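Local atomic coordinates of GlcNAc Inducible Gene 2, GIG2 (Candida albicans, PDB entry 6AKZ), a protein that binds an iron(III) ion and is probably an oxygenase of the DUF1479 family, encoded by a gene induced by N-acetylglucosamine. Residues A[198-203]-A[350-355]; A[208-213]-A[219-224]; A[154-159]-A[254-259]. One frame throughout, in Å; residues are numbered along the deposited sequence.

Contact 1. Residues A[198-203]-A[350-355]; sequences IERWED and HCDLPH. With FE (Fe (III) ion), chain B.
The guanidinium of Arg-200 and the carboxylate of Asp-352 meet with their planes 51° apart, and of the carboxylate OD1 alone meets the arginine. It sits at the edge of the guanidinium, practically in its plane, and takes both NE (3.0 Å from Asp-352 OD1) and NH2 (2.9 Å from the same oxygen). The backbone O of Cys-351 lies at the same edge, 3.5 Å from Arg-200 NH2. This is a side-on salt bridge, yet not the usual two-oxygen fork. NE comes down on OD1 from above the carboxylate plane, whereas NH2 points nearly along the C-O bond, and the two nitrogens arrive from the same face. Both bonds bend moderately, the one from NH2 with an angle of 150° at hydrogen. The chain of Arg-200 runs extended from CG to NE, which lets it span the 10.1 Å between the CA atoms of Arg-200 and Asp-352. Asp-352 has further partners: Arg-229 adds a second positive charge at OD1, and OD2 bonds to the hydroxyl of Tyr-210. Two arginines on one buried carboxylate would be expected to keep it ionised.

Residues 350-353 form a type I beta turn that leaves strand 346-350 of the cupin-like core and leads to the iron ligand His-355. The turn is braced from within, for His-350 ND1 accepts the backbone N of Asp-352 at 3.0 Å, the donor tilted somewhat from the imidazole plane. Two residues beyond the turn, His-355 puts its two ring nitrogens to different uses. ND1 gives a nearly straight bond, 2.8 Å long, to the backbone O of Leu-353, which fixes the rotation of the ring, while NE2 binds the iron at 2.2 Å. His-192, Asp-194 and three waters complete the coordination, and Arg-200 NH2 also bonds to the backbone O of Asp-194.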
loop_
_atom_site.group_PDB
_atom_site.type_symbol
_atom_site.label_atom_id
_atom_site.label_comp_id
_atom_site.label_asym_id
_atom_site.label_seq_id
_atom_site.Cartn_x
_atom_site.Cartn_y
_atom_site.Cartn_z
ATOM N N ILE A 198 10.595 -8.277 5.517
ATOM C CA ILE A 198 10.520 -9.514 6.313
ATOM C C ILE A 198 9.385 -9.507 7.397
ATOM O O ILE A 198 9.024 -10.557 7.862
ATOM C CB ILE A 198 11.896 -9.816 7.021
ATOM C CG1 ILE A 198 12.015 -11.240 7.565
ATOM C CG2 ILE A 198 12.111 -8.879 8.221
ATOM C CD1 ILE A 198 12.107 -12.360 6.583
ATOM N N GLU A 199 8.905 -8.327 7.774
ATOM C CA GLU A 199 7.888 -8.165 8.819
ATOM C C GLU A 199 6.641 -9.059 8.792
ATOM O O GLU A 199 6.145 -9.458 9.846
ATOM C CB GLU A 199 7.455 -6.696 8.897
ATOM C CG GLU A 199 8.387 -5.815 9.714
ATOM C CD GLU A 199 9.714 -5.574 9.021
ATOM O OE1 GLU A 199 9.887 -6.052 7.880
ATOM O OE2 GLU A 199 10.584 -4.907 9.619
ATOM N N ARG A 200 6.128 -9.359 7.606
ATOM C CA ARG A 200 4.912 -10.163 7.479
ATOM C C ARG A 200 5.071 -11.505 8.181
ATOM O O ARG A 200 4.154 -12.016 8.638
ATOM C CB ARG A 200 4.529 -10.385 6.038
ATOM C CG ARG A 200 4.112 -9.116 5.312
ATOM C CD ARG A 200 3.591 -9.381 3.904
ATOM N NE ARG A 200 3.059 -8.252 3.185
ATOM C CZ ARG A 200 3.755 -7.245 2.685
ATOM N NH1 ARG A 200 5.045 -7.174 2.811
ATOM N NH2 ARG A 200 3.138 -6.287 2.030
ATOM N N TRP A 201 6.278 -12.029 8.155
ATOM C CA TRP A 201 6.668 -13.214 8.861
ATOM C C TRP A 201 7.204 -12.971 10.258
ATOM O O TRP A 201 6.745 -13.659 11.197
ATOM C CB TRP A 201 7.710 -13.946 8.064
ATOM C CG TRP A 201 7.295 -14.470 6.725
ATOM C CD1 TRP A 201 6.638 -15.628 6.468
ATOM C CD2 TRP A 201 7.542 -13.862 5.484
ATOM N NE1 TRP A 201 6.486 -15.786 5.111
ATOM C CE2 TRP A 201 7.066 -14.720 4.496
ATOM C CE3 TRP A 201 8.206 -12.704 5.105
ATOM C CZ2 TRP A 201 7.175 -14.415 3.142
ATOM C CZ3 TRP A 201 8.362 -12.437 3.779
ATOM C CH2 TRP A 201 7.842 -13.266 2.829
ATOM N N GLU A 202 8.075 -12.010 10.423
ATOM C CA GLU A 202 8.761 -11.802 11.675
ATOM C C GLU A 202 7.973 -11.137 12.778
ATOM O O GLU A 202 8.153 -11.507 13.935
ATOM C CB GLU A 202 10.013 -10.972 11.476
ATOM C CG GLU A 202 10.987 -11.093 12.657
ATOM C CD GLU A 202 12.240 -10.283 12.521
ATOM O OE1 GLU A 202 12.452 -9.583 11.482
ATOM O OE2 GLU A 202 13.032 -10.363 13.509
ATOM N N ASP A 203 7.203 -10.100 12.466
ATOM C CA ASP A 203 6.426 -9.451 13.507
ATOM C C ASP A 203 5.288 -10.328 13.991
ATOM O O ASP A 203 4.629 -11.055 13.201
ATOM C CB ASP A 203 5.917 -8.088 12.983
ATOM C CG ASP A 203 5.078 -7.342 14.034
ATOM O OD1 ASP A 203 5.627 -7.072 15.160
ATOM O OD2 ASP A 203 3.886 -7.036 13.758
ATOM N N HIS A 350 -4.230 -2.794 -3.372
ATOM C CA HIS A 350 -4.053 -3.340 -1.995
ATOM C C HIS A 350 -2.587 -3.407 -1.590
ATOM O O HIS A 350 -1.701 -3.652 -2.394
ATOM C CB HIS A 350 -4.705 -4.704 -1.840
ATOM C CG HIS A 350 -4.903 -5.147 -0.432
ATOM N ND1 HIS A 350 -3.944 -5.823 0.281
ATOM C CD2 HIS A 350 -6.012 -5.152 0.342
ATOM C CE1 HIS A 350 -4.423 -6.168 1.461
ATOM N NE2 HIS A 350 -5.683 -5.762 1.525
ATOM N N CYS A 351 -2.308 -3.065 -0.336
ATOM C CA CYS A 351 -0.956 -3.081 0.174
ATOM C C CYS A 351 -0.226 -4.405 -0.008
ATOM O O CYS A 351 0.998 -4.440 -0.005
ATOM C CB CYS A 351 -0.905 -2.616 1.660
ATOM S SG CYS A 351 -1.910 -3.660 2.745
ATOM N N ASP A 352 -0.953 -5.478 -0.185
ATOM C CA ASP A 352 -0.366 -6.810 -0.419
ATOM C C ASP A 352 -0.353 -7.226 -1.880
ATOM O O ASP A 352 -0.168 -8.436 -2.166
ATOM C CB ASP A 352 -1.070 -7.869 0.420
ATOM C CG ASP A 352 -0.604 -7.927 1.888
ATOM O OD1 ASP A 352 0.389 -7.221 2.266
ATOM O OD2 ASP A 352 -1.354 -8.591 2.687
ATOM N N LEU A 353 -0.607 -6.298 -2.830
ATOM C CA LEU A 353 -0.637 -6.710 -4.219
ATOM C C LEU A 353 0.758 -6.581 -4.886
ATOM O O LEU A 353 1.453 -5.521 -4.801
ATOM C CB LEU A 353 -1.637 -5.867 -4.999
ATOM C CG LEU A 353 -2.164 -6.583 -6.206
ATOM C CD1 LEU A 353 -3.109 -7.697 -5.775
ATOM C CD2 LEU A 353 -2.893 -5.691 -7.200
ATOM N N PRO A 354 1.247 -7.673 -5.455
ATOM C CA PRO A 354 2.507 -7.542 -6.207
ATOM C C PRO A 354 2.334 -6.558 -7.360
ATOM O O PRO A 354 1.353 -6.644 -8.100
ATOM C CB PRO A 354 2.720 -8.966 -6.713
ATOM C CG PRO A 354 1.857 -9.862 -5.885
ATOM C CD PRO A 354 0.732 -9.050 -5.465
ATOM N N HIS A 355 3.354 -5.699 -7.560
ATOM C CA HIS A 355 3.280 -4.726 -8.591
ATOM C C HIS A 355 4.694 -4.330 -8.980
ATOM O O HIS A 355 5.680 -4.641 -8.271
ATOM C CB HIS A 355 2.467 -3.531 -8.132
ATOM C CG HIS A 355 3.073 -2.859 -6.953
ATOM N ND1 HIS A 355 2.979 -3.380 -5.693
ATOM C CD2 HIS A 355 3.870 -1.773 -6.848
ATOM C CE1 HIS A 355 3.660 -2.620 -4.846
ATOM N NE2 HIS A 355 4.206 -1.644 -5.530
HETATM FE FE FE B . 5.948 -0.394 -4.895
HETATM O O HOH W 1 7.634 0.819 -4.137
HETATM O O HOH W 2 4.916 1.380 -4.658
HETATM O O HOH W 3 6.356 0.573 -6.815
#

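Contact 2. Residues A[208-213]-A[219-224]; sequences EVYKSI and ENWDAF
Trp-221 leans its indole against Val-209, Tyr-210 and Ile-213, bringing the loop after helix 211-214 back onto the start of that helix. In this Gig2-like protein of the cupin clan, a type I beta turn over 208-211 leads into the helix, with Tyr-210 at its N-cap position, and the chain returns through a 3-10 segment at 219-220; only five residues separate the two segments.

Going outward along Trp-221, CB lies 4.1 Å from Ile-213 CG1, close to the CB of Ser-212. With CG anti to its own backbone N (chi1 -173°), the indole extends from there toward the turn. CG passes under the end of Ile-213, whose CD1 stands 4.2 Å from the centroid of the five-membered ring, a CH-pi contact over that face. The opposite face is covered from the tryptophan's own segment by the backbone N of Ala-223. Next, CD1 of Trp-221 comes within 3.4 Å of the backbone O of Val-209, and NE1 beside it donates to that same oxygen at 2.9 Å. The oxygen lies in the indole plane, but the N-H meets it from above the carbonyl plane, and the angle at hydrogen is a bent 142°. The bond satisfies the one polar atom of the indole and sets the rotation of the ring.

Farther along, the six-membered ring reaches Tyr-210. The two side chains run side by side and point the same way, their planes 28° apart; the Tyr-210 ring and the five-membered ring are slid so far past each other that they hardly overlap. Val-209 CG1 covers a face of the tyrosine ring. Met-282 of helix 278-287 touches both aromatics. On the six-membered ring, CZ2 of Trp-221 lies 3.4 Å from CE1 of Tyr-210.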
loop_
_atom_site.group_PDB
_atom_site.type_symbol
_atom_site.label_atom_id
_atom_site.label_comp_id
_atom_site.label_asym_id
_atom_site.label_seq_id
_atom_site.Cartn_x
_atom_site.Cartn_y
_atom_site.Cartn_z
ATOM N N GLU A 208 0.099 -12.617 12.373
ATOM C CA GLU A 208 -1.225 -13.075 12.678
ATOM C C GLU A 208 -2.250 -12.709 11.622
ATOM O O GLU A 208 -3.258 -13.388 11.544
ATOM C CB GLU A 208 -1.807 -12.538 14.010
ATOM C CG GLU A 208 -1.312 -13.207 15.252
ATOM C CD GLU A 208 -1.819 -14.637 15.416
ATOM O OE1 GLU A 208 -3.049 -14.945 15.672
ATOM O OE2 GLU A 208 -0.933 -15.451 15.277
ATOM N N VAL A 209 -2.035 -11.623 10.889
ATOM C CA VAL A 209 -2.857 -11.289 9.683
ATOM C C VAL A 209 -3.025 -12.506 8.755
ATOM O O VAL A 209 -4.068 -12.691 8.127
ATOM C CB VAL A 209 -2.240 -10.085 8.932
ATOM C CG1 VAL A 209 -2.978 -9.787 7.610
ATOM C CG2 VAL A 209 -2.206 -8.871 9.835
ATOM N N TYR A 210 -1.949 -13.309 8.621
ATOM C CA TYR A 210 -1.861 -14.439 7.698
ATOM C C TYR A 210 -2.064 -15.819 8.390
ATOM O O TYR A 210 -1.849 -16.859 7.772
ATOM C CB TYR A 210 -0.510 -14.381 6.975
ATOM C CG TYR A 210 -0.265 -13.026 6.332
ATOM C CD1 TYR A 210 -0.939 -12.650 5.177
ATOM C CD2 TYR A 210 0.584 -12.078 6.896
ATOM C CE1 TYR A 210 -0.723 -11.442 4.628
ATOM C CE2 TYR A 210 0.816 -10.892 6.301
ATOM C CZ TYR A 210 0.132 -10.569 5.182
ATOM O OH TYR A 210 0.305 -9.348 4.657
ATOM N N LYS A 211 -2.630 -15.841 9.583
ATOM C CA LYS A 211 -2.868 -17.078 10.303
ATOM C C LYS A 211 -3.566 -18.172 9.484
ATOM O O LYS A 211 -3.148 -19.300 9.532
ATOM C CB LYS A 211 -3.725 -16.768 11.516
ATOM C CG LYS A 211 -3.890 -17.941 12.478
ATOM C CD LYS A 211 -4.196 -17.373 13.867
ATOM C CE LYS A 211 -4.074 -18.396 14.967
ATOM N NZ LYS A 211 -5.273 -19.287 14.896
ATOM N N SER A 212 -4.615 -17.828 8.739
ATOM C CA SER A 212 -5.390 -18.800 7.937
ATOM C C SER A 212 -4.490 -19.509 6.935
ATOM O O SER A 212 -4.617 -20.701 6.741
ATOM C CB SER A 212 -6.534 -18.116 7.184
ATOM O OG SER A 212 -7.605 -17.770 8.056
ATOM N N ILE A 213 -3.519 -18.787 6.388
ATOM C CA ILE A 213 -2.578 -19.396 5.466
ATOM C C ILE A 213 -1.637 -20.372 6.210
ATOM O O ILE A 213 -1.394 -21.477 5.747
ATOM C CB ILE A 213 -1.806 -18.306 4.754
ATOM C CG1 ILE A 213 -2.770 -17.423 3.929
ATOM C CG2 ILE A 213 -0.643 -18.876 3.958
ATOM C CD1 ILE A 213 -2.064 -16.221 3.332
ATOM N N GLU A 219 -7.673 -20.605 1.644
ATOM C CA GLU A 219 -8.880 -20.287 0.933
ATOM C C GLU A 219 -9.759 -19.352 1.704
ATOM O O GLU A 219 -10.571 -18.627 1.105
ATOM C CB GLU A 219 -9.705 -21.553 0.619
ATOM C CG GLU A 219 -9.120 -22.436 -0.444
ATOM C CD GLU A 219 -8.151 -23.512 0.099
ATOM O OE1 GLU A 219 -7.674 -23.454 1.291
ATOM O OE2 GLU A 219 -7.857 -24.406 -0.740
ATOM N N ASN A 220 -9.635 -19.370 3.017
ATOM C CA ASN A 220 -10.431 -18.493 3.839
ATOM C C ASN A 220 -9.714 -17.206 4.322
ATOM O O ASN A 220 -10.246 -16.508 5.213
ATOM C CB ASN A 220 -10.975 -19.301 4.981
ATOM C CG ASN A 220 -12.074 -20.200 4.490
ATOM O OD1 ASN A 220 -13.065 -19.755 3.897
ATOM N ND2 ASN A 220 -11.887 -21.439 4.668
ATOM N N TRP A 221 -8.515 -16.942 3.812
ATOM C CA TRP A 221 -7.819 -15.671 4.137
ATOM C C TRP A 221 -8.619 -14.464 3.604
ATOM O O TRP A 221 -9.000 -14.465 2.435
ATOM C CB TRP A 221 -6.409 -15.651 3.591
ATOM C CG TRP A 221 -5.635 -14.476 4.036
ATOM C CD1 TRP A 221 -5.331 -14.135 5.320
ATOM C CD2 TRP A 221 -5.161 -13.403 3.208
ATOM N NE1 TRP A 221 -4.692 -12.917 5.330
ATOM C CE2 TRP A 221 -4.573 -12.457 4.044
ATOM C CE3 TRP A 221 -5.208 -13.143 1.831
ATOM C CZ2 TRP A 221 -3.956 -11.299 3.548
ATOM C CZ3 TRP A 221 -4.664 -11.960 1.350
ATOM C CH2 TRP A 221 -4.008 -11.074 2.203
ATOM N N ASP A 222 -8.849 -13.507 4.476
ATOM C CA ASP A 222 -9.630 -12.312 4.215
ATOM C C ASP A 222 -8.617 -11.158 4.316
ATOM O O ASP A 222 -8.256 -10.700 5.397
ATOM C CB ASP A 222 -10.752 -12.140 5.241
ATOM C CG ASP A 222 -11.736 -11.041 4.827
ATOM O OD1 ASP A 222 -11.329 -10.152 4.045
ATOM O OD2 ASP A 222 -12.882 -11.120 5.293
ATOM N N ALA A 223 -8.292 -10.619 3.158
ATOM C CA ALA A 223 -7.370 -9.436 3.048
ATOM C C ALA A 223 -7.895 -8.095 3.550
ATOM O O ALA A 223 -7.127 -7.116 3.663
ATOM C CB ALA A 223 -6.969 -9.285 1.576
ATOM N N PHE A 224 -9.149 -8.083 3.903
ATOM C CA PHE A 224 -9.852 -6.860 4.243
ATOM C C PHE A 224 -10.167 -6.723 5.696
ATOM O O PHE A 224 -10.691 -5.684 6.068
ATOM C CB PHE A 224 -11.050 -6.643 3.343
ATOM C CG PHE A 224 -10.644 -6.493 1.936
ATOM C CD1 PHE A 224 -10.287 -5.238 1.426
ATOM C CD2 PHE A 224 -10.461 -7.618 1.124
ATOM C CE1 PHE A 224 -9.835 -5.103 0.129
ATOM C CE2 PHE A 224 -10.014 -7.478 -0.178
ATOM C CZ PHE A 224 -9.659 -6.216 -0.658
#

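Contact 3. Residues A[154-159]-A[254-259]; sequences KEFYVE and RTLQGW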
loop_
_atom_site.group_PDB
_atom_site.type_symbol
_atom_site.label_atom_id
_atom_site.label_comp_id
_atom_site.label_asym_id
_atom_site.label_seq_id
_atom_site.Cartn_x
_atom_site.Cartn_y
_atom_site.Cartn_z
ATOM N N LYS A 154 -14.948 1.491 2.989
ATOM C CA LYS A 154 -16.024 0.520 3.229
ATOM C C LYS A 154 -15.781 -0.916 2.760
ATOM O O LYS A 154 -16.538 -1.820 3.103
ATOM C CB LYS A 154 -17.286 1.041 2.598
ATOM C CG LYS A 154 -17.687 2.384 3.192
ATOM C CD LYS A 154 -19.003 2.729 2.547
ATOM C CE LYS A 154 -19.673 3.959 3.121
ATOM N NZ LYS A 154 -18.815 5.093 3.206
ATOM N N GLU A 155 -14.706 -1.122 2.017
ATOM C CA GLU A 155 -14.287 -2.465 1.631
ATOM C C GLU A 155 -13.514 -3.106 2.763
ATOM O O GLU A 155 -13.440 -4.339 2.855
ATOM C CB GLU A 155 -13.497 -2.397 0.393
ATOM C CG GLU A 155 -14.256 -1.715 -0.785
ATOM C CD GLU A 155 -15.444 -2.555 -1.276
ATOM O OE1 GLU A 155 -15.278 -3.808 -1.318
ATOM O OE2 GLU A 155 -16.574 -2.000 -1.560
ATOM N N PHE A 156 -12.975 -2.303 3.665
ATOM C CA PHE A 156 -12.220 -2.867 4.833
ATOM C C PHE A 156 -13.150 -2.884 6.071
ATOM O O PHE A 156 -14.241 -2.217 6.124
ATOM C CB PHE A 156 -10.970 -2.008 5.112
ATOM C CG PHE A 156 -9.920 -2.147 4.075
ATOM C CD1 PHE A 156 -8.923 -3.110 4.248
ATOM C CD2 PHE A 156 -9.864 -1.294 3.002
ATOM C CE1 PHE A 156 -7.955 -3.273 3.310
ATOM C CE2 PHE A 156 -8.889 -1.434 2.033
ATOM C CZ PHE A 156 -7.944 -2.415 2.186
ATOM N N TYR A 157 -12.781 -3.669 7.072
ATOM C CA TYR A 157 -13.556 -3.758 8.281
ATOM C C TYR A 157 -12.776 -4.294 9.428
ATOM O O TYR A 157 -11.678 -4.829 9.244
ATOM C CB TYR A 157 -14.750 -4.720 8.017
ATOM C CG TYR A 157 -14.422 -6.175 7.900
ATOM C CD1 TYR A 157 -13.942 -6.695 6.726
ATOM C CD2 TYR A 157 -14.570 -7.025 8.998
ATOM C CE1 TYR A 157 -13.687 -8.074 6.578
ATOM C CE2 TYR A 157 -14.311 -8.395 8.889
ATOM C CZ TYR A 157 -13.901 -8.922 7.659
ATOM O OH TYR A 157 -13.573 -10.222 7.524
ATOM N N VAL A 158 -13.340 -4.140 10.630
ATOM C CA VAL A 158 -12.843 -4.865 11.762
ATOM C C VAL A 158 -14.000 -5.505 12.468
ATOM O O VAL A 158 -15.126 -5.006 12.440
ATOM C CB VAL A 158 -12.030 -4.050 12.783
ATOM C CG1 VAL A 158 -10.761 -3.578 12.135
ATOM C CG2 VAL A 158 -12.802 -2.879 13.406
ATOM N N GLU A 159 -13.703 -6.603 13.108
ATOM C CA GLU A 159 -14.701 -7.343 13.850
ATOM C C GLU A 159 -14.821 -6.825 15.273
ATOM O O GLU A 159 -15.900 -6.521 15.726
ATOM C CB GLU A 159 -14.343 -8.799 13.858
ATOM C CG GLU A 159 -15.487 -9.679 14.361
ATOM C CD GLU A 159 -15.232 -11.130 14.007
ATOM O OE1 GLU A 159 -14.460 -11.736 14.734
ATOM O OE2 GLU A 159 -15.746 -11.619 12.956
ATOM N N ARG A 254 -0.508 1.927 5.334
ATOM C CA ARG A 254 -1.447 2.290 4.258
ATOM C C ARG A 254 -2.167 0.957 3.915
ATOM O O ARG A 254 -1.489 -0.070 3.746
ATOM C CB ARG A 254 -0.695 2.791 3.010
ATOM C CG ARG A 254 0.150 4.057 3.251
ATOM C CD ARG A 254 0.951 4.443 2.031
ATOM N NE ARG A 254 1.980 3.443 1.742
ATOM C CZ ARG A 254 2.766 3.453 0.666
ATOM N NH1 ARG A 254 2.705 4.467 -0.173
ATOM N NH2 ARG A 254 3.692 2.494 0.505
ATOM N N THR A 255 -3.491 0.988 3.870
ATOM C CA THR A 255 -4.313 -0.118 3.448
ATOM C C THR A 255 -4.231 -0.255 1.941
ATOM O O THR A 255 -4.288 -1.400 1.423
ATOM C CB THR A 255 -5.779 0.084 3.853
ATOM O OG1 THR A 255 -6.225 1.430 3.568
ATOM C CG2 THR A 255 -5.929 -0.093 5.330
ATOM N N LEU A 256 -4.190 0.885 1.257
ATOM C CA LEU A 256 -4.125 0.892 -0.186
ATOM C C LEU A 256 -3.080 1.821 -0.650
ATOM O O LEU A 256 -2.967 2.937 -0.090
ATOM C CB LEU A 256 -5.446 1.380 -0.762
ATOM C CG LEU A 256 -6.703 0.561 -0.465
ATOM C CD1 LEU A 256 -7.900 1.320 -1.059
ATOM C CD2 LEU A 256 -6.580 -0.840 -1.057
ATOM N N GLN A 257 -2.375 1.472 -1.720
ATOM C CA GLN A 257 -1.532 2.453 -2.420
ATOM C C GLN A 257 -2.387 2.977 -3.561
ATOM O O GLN A 257 -3.344 2.351 -4.006
ATOM C CB GLN A 257 -0.297 1.834 -3.024
ATOM C CG GLN A 257 0.720 1.294 -1.990
ATOM C CD GLN A 257 2.059 0.917 -2.620
ATOM O OE1 GLN A 257 2.617 1.713 -3.351
ATOM N NE2 GLN A 257 2.621 -0.231 -2.256
ATOM N N GLY A 258 -2.034 4.147 -4.011
ATOM C CA GLY A 258 -2.793 4.807 -5.062
ATOM C C GLY A 258 -2.156 5.962 -5.748
ATOM O O GLY A 258 -1.206 6.554 -5.194
ATOM N N TRP A 259 -2.769 6.378 -6.844
ATOM C CA TRP A 259 -2.406 7.650 -7.446
ATOM C C TRP A 259 -3.420 8.154 -8.413
ATOM O O TRP A 259 -4.319 7.371 -8.889
ATOM C CB TRP A 259 -1.070 7.512 -8.178
ATOM C CG TRP A 259 -0.837 6.356 -9.104
ATOM C CD1 TRP A 259 0.075 5.349 -8.877
ATOM C CD2 TRP A 259 -1.358 6.102 -10.444
ATOM N NE1 TRP A 259 0.135 4.498 -9.968
ATOM C CE2 TRP A 259 -0.690 4.934 -10.939
ATOM C CE3 TRP A 259 -2.294 6.729 -11.261
ATOM C CZ2 TRP A 259 -0.980 4.370 -12.157
ATOM C CZ3 TRP A 259 -2.578 6.187 -12.504
ATOM C CH2 TRP A 259 -1.938 5.029 -12.938
#
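Phe-156 pushes its ring into the corner made by Thr-255 and Leu-256, where strand 256-261 begins. That strand is one of the central strands of the main mixed sheet in this cupin-clan fold, lying between strands 346-350 and 367-371, while Phe-156 comes from the loop that follows helix 143-153. The contact therefore joins that loop to the start of a core strand, and it does so by apolar contacts alone, with no hydrogen bond between the segments.

The conformation of Phe-156 sets everything up. Its CG stands anti to the carbonyl carbon (chi1 -71°) and chi2 is close to perpendicular, so the ring projects at the strand and presents one face to Thr-255. CB of Thr-255 sits over that face, 4.0 Å from the ring centroid and displaced toward the rim; this is a CH-pi contact. The threonine is rotated so that OG1 falls between its backbone N and carbonyl carbon (chi1 45°), and that hydroxyl bonds to Gln-374 while the CB remains against the ring.

Leu-256 approaches differently. Its CG is anti to the carbonyl carbon and its CD1 continues the chain outward (chi2 176°), leaving the CD2 branch to meet the ring edge near the phenyl plane. The two side chains cross obliquely, and CG of Leu-256 is 3.9 Å from CE2 of Phe-156. Neighbours close in around them: Phe-82 of helix 76-85 and Phe-348 of strand 346-350 touch Leu-256, while the Phe-224 ring meets that of Phe-156 with the two planes well inclined to each other. At the tip of the phenyl ring, CZ of Phe-156 touches both residues at once, lying 3.7 Å from Thr-255 CB and 3.9 Å from Leu-256 CD2.

Overall arrangement
The three contacts touch pairwise, and contact 1 carries the iron ligand His-355. Between contacts 1 and 2, centred 12 Å apart, Tyr-210 OH lies 2.7 Å from Asp-352 OD2 and Ala-223 O lies 2.9 Å from His-350 NE2, both probable hydrogen bonds. Toward contact 3, centred 14 Å from contact 1, Cys-351 N is 3.1 Å from Thr-255 O. Contacts 2 and 3 join directly through Asp-222 OD2 and Tyr-157 OH, 2.5 Å apart. From contact 3, Gln-257 NE2 also bonds to the iron ligand Asp-194, while the Leu-256 side chain stays about 12 Å from the metal. Contact 2 is more peripheral, its centre about 17 Å from that of the chain.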